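Local coordinates for protein GCN5-related N-acetyltransferase (Kribbella flavida, PDB 4MY0) that probably transfers an acetyl group from acetyl-CoA to an amine, perhaps of an aminoglycoside, at residues C[143-148]-C[262-267]; C[138-143]-C[254-259]. All blocks are in the same frame, centred on the assembly; numbering follows the deposited sequence.

Interaction 1: C[143-148]-C[262-267]; sequences FSFQAA and PVHLLV
The imidazole of H264 comes edge-on to the ring of F143. Its CE1 stands over one face of that ring, offset toward the rim, 3.9 Å from F143 CD2. The two planes are 86° apart, a T-shaped (edge-to-face) pair with H264 giving the edge and F143 the face. V263, its neighbour in the chain, puts CG1 over the centre of one imidazole face. F145 meets H264 differently. The imidazole carbon CE1 lies 3.7 Å from F145 CZ, near the plane of the phenyl ring and at its edge. The two rings meet obliquely, their planes 43° apart. F143, F145 and H264 thus form an aromatic cluster. It joins the end of strand 135-146 to the short helical turn at 263-266, which follows strand 252-256 within the second GNAT domain. H264 CG is anti to its carbonyl carbon (chi1 -59°), and this swings the ring toward F143 and F145. Aliphatic groups extend the contact along F145. V263 CG1 sits 3.8 Å from F145 CZ, and V267 CG2 lies 4.1 Å from F145 CD1. An alanine at H264 would be likely to leave the F143 face without its edge partner and open a gap beside F145. R279 of the second subunit also packs on F143 and H264.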
# COMPACT_ATOMS: atom_id res chain seq x y z
N PHE C 143 7.85 -7.45 18.94
CA PHE C 143 8.41 -6.11 18.75
C PHE C 143 9.42 -6.11 17.61
O PHE C 143 9.97 -7.16 17.27
CB PHE C 143 9.06 -5.61 20.05
CG PHE C 143 8.06 -5.37 21.16
CD1 PHE C 143 7.23 -4.26 21.13
CD2 PHE C 143 7.94 -6.27 22.21
CE1 PHE C 143 6.28 -4.04 22.14
CE2 PHE C 143 7.00 -6.06 23.23
CZ PHE C 143 6.18 -4.95 23.20
N SER C 144 9.65 -4.95 17.00
CA SER C 144 10.57 -4.88 15.87
C SER C 144 11.69 -3.89 16.15
O SER C 144 11.44 -2.73 16.48
CB SER C 144 9.83 -4.50 14.59
OG SER C 144 8.72 -5.37 14.37
N PHE C 145 12.93 -4.36 15.99
CA PHE C 145 14.10 -3.52 16.24
C PHE C 145 14.90 -3.32 14.96
O PHE C 145 14.73 -4.06 13.98
CB PHE C 145 14.99 -4.18 17.30
CG PHE C 145 14.26 -4.48 18.59
CD1 PHE C 145 14.21 -3.54 19.61
CD2 PHE C 145 13.60 -5.69 18.77
CE1 PHE C 145 13.53 -3.80 20.79
CE2 PHE C 145 12.91 -5.97 19.96
CZ PHE C 145 12.87 -5.02 20.97
N GLN C 146 15.78 -2.32 14.97
CA GLN C 146 16.72 -2.14 13.85
C GLN C 146 17.89 -3.10 14.06
O GLN C 146 18.51 -3.12 15.13
CB GLN C 146 17.23 -0.70 13.79
CG GLN C 146 16.13 0.35 13.92
CD GLN C 146 16.66 1.78 13.81
OE1 GLN C 146 17.75 2.02 13.27
NE2 GLN C 146 15.89 2.74 14.31
N ALA C 147 18.19 -3.91 13.05
CA ALA C 147 19.29 -4.87 13.17
C ALA C 147 20.65 -4.21 13.46
O ALA C 147 21.46 -4.74 14.22
CB ALA C 147 19.37 -5.75 11.92
N ALA C 148 20.91 -3.05 12.84
CA ALA C 148 22.22 -2.40 13.00
C ALA C 148 22.44 -1.99 14.46
O ALA C 148 23.57 -1.88 14.93
CB ALA C 148 22.34 -1.18 12.08
N PRO C 262 14.79 -7.13 29.05
CA PRO C 262 15.93 -6.21 29.20
C PRO C 262 16.42 -5.58 27.89
O PRO C 262 17.11 -4.57 27.96
CB PRO C 262 17.03 -7.11 29.78
CG PRO C 262 16.60 -8.52 29.49
CD PRO C 262 15.10 -8.47 29.58
N VAL C 263 16.09 -6.16 26.74
CA VAL C 263 16.59 -5.62 25.47
C VAL C 263 16.12 -4.16 25.26
O VAL C 263 16.83 -3.36 24.64
CB VAL C 263 16.20 -6.50 24.27
CG1 VAL C 263 14.69 -6.45 24.01
CG2 VAL C 263 16.95 -6.07 23.01
N HIS C 264 14.95 -3.81 25.79
CA HIS C 264 14.42 -2.45 25.64
C HIS C 264 15.31 -1.46 26.39
O HIS C 264 15.38 -0.27 26.05
CB HIS C 264 12.98 -2.36 26.16
CG HIS C 264 12.02 -3.29 25.46
ND1 HIS C 264 11.61 -3.10 24.15
CD2 HIS C 264 11.38 -4.40 25.89
CE1 HIS C 264 10.78 -4.06 23.81
NE2 HIS C 264 10.62 -4.86 24.85
N LEU C 265 16.01 -1.96 27.41
CA LEU C 265 16.90 -1.13 28.22
C LEU C 265 18.30 -1.04 27.61
O LEU C 265 19.10 -0.18 27.99
CB LEU C 265 16.99 -1.69 29.65
CG LEU C 265 15.69 -1.85 30.44
CD1 LEU C 265 15.91 -2.65 31.71
CD2 LEU C 265 15.10 -0.49 30.78
N LEU C 266 18.59 -1.94 26.68
CA LEU C 266 19.93 -2.05 26.11
C LEU C 266 20.07 -1.33 24.76
O LEU C 266 21.11 -0.72 24.49
CB LEU C 266 20.31 -3.52 25.92
CG LEU C 266 20.48 -4.38 27.17
CD1 LEU C 266 20.61 -5.85 26.82
CD2 LEU C 266 21.71 -3.92 27.91
N VAL C 267 19.05 -1.41 23.91
CA VAL C 267 19.18 -0.88 22.55
C VAL C 267 18.97 0.62 22.48
O VAL C 267 18.17 1.19 23.24
CB VAL C 267 18.24 -1.57 21.56
CG1 VAL C 267 18.53 -3.03 21.51
CG2 VAL C 267 16.79 -1.33 21.94

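Interaction 2: C[138-143]-C[254-259]; sequences GHRYRF and HAYLSP
R142 and Y256 face each other as a non-hydrogen-bonded pair where antiparallel strands 135-146 and 252-256 meet. Strand 135-146 also pairs antiparallel with 274-284. From R142 CB the side chain runs past the Y256 ring, with CB 3.6 Å from Y256 CE1. R142 CG then lies over one face of that ring in a CH-pi contact, 3.8 Å from the centroid. R142 CD reaches both Y256 OH and H254 CB. A bend at chi3 (68°) turns the tip toward H254. There the guanidinium stacks flat on the imidazole, with R142 CZ 3.6 Å from H254 ND1 and the planes 2° apart. H254 ND1 itself is hydrogen-bonded to S144 OG. The opposite face of Y256 carries the guanidinium of R140, 11° from parallel, in an off-centre cation-pi contact. The tyrosine ring is therefore sandwiched between two arginine side chains. R140 NE and NH2 are also hydrogen-bonded to L389 O and Q278 OE1, which hold the group in place. Next along, F143 and A255 share two backbone hydrogen bonds, F143 N to A255 O (2.9 Å) and A255 N to F143 O (2.7 Å). L257 N gives only a weak bond to Y141 O. F143 CD2 touches L257 CD1 at 3.6 Å. P259 CD makes a CH-pi contact over one face of the Y141 ring, 3.4 Å from Y141 CE2.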
# COMPACT_ATOMS: atom_id res chain seq x y z
N GLY C 138 -3.51 -13.90 29.16
CA GLY C 138 -2.20 -13.32 28.90
C GLY C 138 -1.97 -12.99 27.44
O GLY C 138 -2.87 -13.14 26.62
N HIS C 139 -0.75 -12.56 27.11
CA HIS C 139 -0.47 -12.01 25.79
C HIS C 139 0.71 -12.69 25.11
O HIS C 139 1.47 -13.43 25.74
CB HIS C 139 -0.19 -10.51 25.89
CG HIS C 139 -1.34 -9.71 26.42
ND1 HIS C 139 -1.60 -9.56 27.76
CD2 HIS C 139 -2.31 -9.01 25.77
CE1 HIS C 139 -2.67 -8.80 27.93
NE2 HIS C 139 -3.12 -8.45 26.73
N ARG C 140 0.85 -12.45 23.81
CA ARG C 140 2.06 -12.79 23.08
C ARG C 140 2.42 -11.53 22.32
O ARG C 140 1.60 -11.01 21.55
CB ARG C 140 1.79 -13.95 22.13
CG ARG C 140 3.01 -14.39 21.31
CD ARG C 140 2.56 -15.41 20.27
NE ARG C 140 3.67 -15.97 19.49
CZ ARG C 140 3.69 -16.04 18.17
NH1 ARG C 140 4.73 -16.59 17.56
NH2 ARG C 140 2.67 -15.57 17.45
N TYR C 141 3.62 -11.01 22.55
CA TYR C 141 4.02 -9.72 21.99
C TYR C 141 5.09 -9.92 20.93
O TYR C 141 6.02 -10.71 21.13
CB TYR C 141 4.63 -8.82 23.07
CG TYR C 141 3.74 -8.47 24.24
CD1 TYR C 141 2.98 -7.31 24.23
CD2 TYR C 141 3.71 -9.27 25.37
CE1 TYR C 141 2.18 -6.97 25.32
CE2 TYR C 141 2.92 -8.95 26.46
CZ TYR C 141 2.16 -7.80 26.43
OH TYR C 141 1.38 -7.49 27.52
N ARG C 142 4.99 -9.18 19.83
CA ARG C 142 6.09 -9.13 18.87
C ARG C 142 6.57 -7.69 18.71
O ARG C 142 5.78 -6.81 18.36
CB ARG C 142 5.73 -9.73 17.50
CG ARG C 142 6.99 -10.09 16.66
CD ARG C 142 6.69 -10.31 15.16
NE ARG C 142 6.29 -9.08 14.48
CZ ARG C 142 6.17 -8.97 13.16
NH1 ARG C 142 6.43 -10.01 12.39
NH2 ARG C 142 5.78 -7.82 12.62
N PHE C 143 7.85 -7.45 18.94
CA PHE C 143 8.41 -6.11 18.75
C PHE C 143 9.42 -6.11 17.61
O PHE C 143 9.97 -7.16 17.27
CB PHE C 143 9.06 -5.61 20.05
CG PHE C 143 8.06 -5.37 21.16
CD1 PHE C 143 7.23 -4.26 21.13
CD2 PHE C 143 7.94 -6.27 22.21
CE1 PHE C 143 6.28 -4.04 22.14
CE2 PHE C 143 7.00 -6.06 23.23
CZ PHE C 143 6.18 -4.95 23.20
N HIS C 254 12.52 -8.82 14.09
CA HIS C 254 11.31 -8.93 14.89
C HIS C 254 11.63 -9.88 16.06
O HIS C 254 12.39 -10.84 15.89
CB HIS C 254 10.15 -9.48 14.06
CG HIS C 254 9.87 -8.71 12.81
ND1 HIS C 254 9.44 -7.40 12.82
CD2 HIS C 254 9.93 -9.07 11.50
CE1 HIS C 254 9.26 -6.98 11.58
NE2 HIS C 254 9.55 -7.98 10.76
N ALA C 255 11.07 -9.62 17.24
CA ALA C 255 11.31 -10.53 18.36
C ALA C 255 10.07 -10.79 19.18
O ALA C 255 9.29 -9.88 19.49
CB ALA C 255 12.42 -10.00 19.24
N TYR C 256 9.88 -12.06 19.51
CA TYR C 256 8.88 -12.44 20.49
C TYR C 256 9.51 -12.40 21.86
O TYR C 256 10.50 -13.11 22.13
CB TYR C 256 8.32 -13.82 20.17
CG TYR C 256 7.45 -13.79 18.95
CD1 TYR C 256 6.13 -13.35 19.03
CD2 TYR C 256 7.94 -14.17 17.69
CE1 TYR C 256 5.33 -13.28 17.92
CE2 TYR C 256 7.13 -14.12 16.57
CZ TYR C 256 5.82 -13.67 16.69
OH TYR C 256 5.00 -13.61 15.60
N LEU C 257 8.96 -11.55 22.72
CA LEU C 257 9.44 -11.38 24.09
C LEU C 257 8.48 -10.53 24.91
O LEU C 257 7.59 -9.87 24.37
CB LEU C 257 10.84 -10.75 24.09
CG LEU C 257 11.28 -9.80 22.99
CD1 LEU C 257 10.72 -8.41 23.19
CD2 LEU C 257 12.79 -9.77 23.00
N SER C 258 8.66 -10.53 26.23
CA SER C 258 7.86 -9.69 27.11
C SER C 258 8.18 -8.20 26.90
O SER C 258 9.29 -7.85 26.50
CB SER C 258 8.11 -10.08 28.56
OG SER C 258 7.87 -8.99 29.43
N PRO C 259 7.20 -7.31 27.18
CA PRO C 259 7.52 -5.87 27.16
C PRO C 259 8.44 -5.51 28.33
O PRO C 259 8.97 -4.40 28.36
CB PRO C 259 6.16 -5.20 27.32
CG PRO C 259 5.30 -6.23 28.01
CD PRO C 259 5.79 -7.56 27.53

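Interactions 1 and 2 share F143, and their centres are about 12 Å apart. Both use strand 135-146. The partner segments 254-259 and 262-267 follow one another in the chain, so strand 252-256 and helix 263-266 meet successive parts of one strand. S144 OG and H254 ND1, 2.6 Å apart, probably form a hydrogen bond between the two contacts. H264 CD2 also packs 3.4 Å from P259 O. Interaction 1 is nearer a bound acetyl-CoA. The V267 side chain is about 12 Å from that molecule and about 10 Å from the side chain of R151, which binds acetyl-CoA. Interaction 2 lies away from the acetyl-CoA sites. Both contacts touch the second subunit.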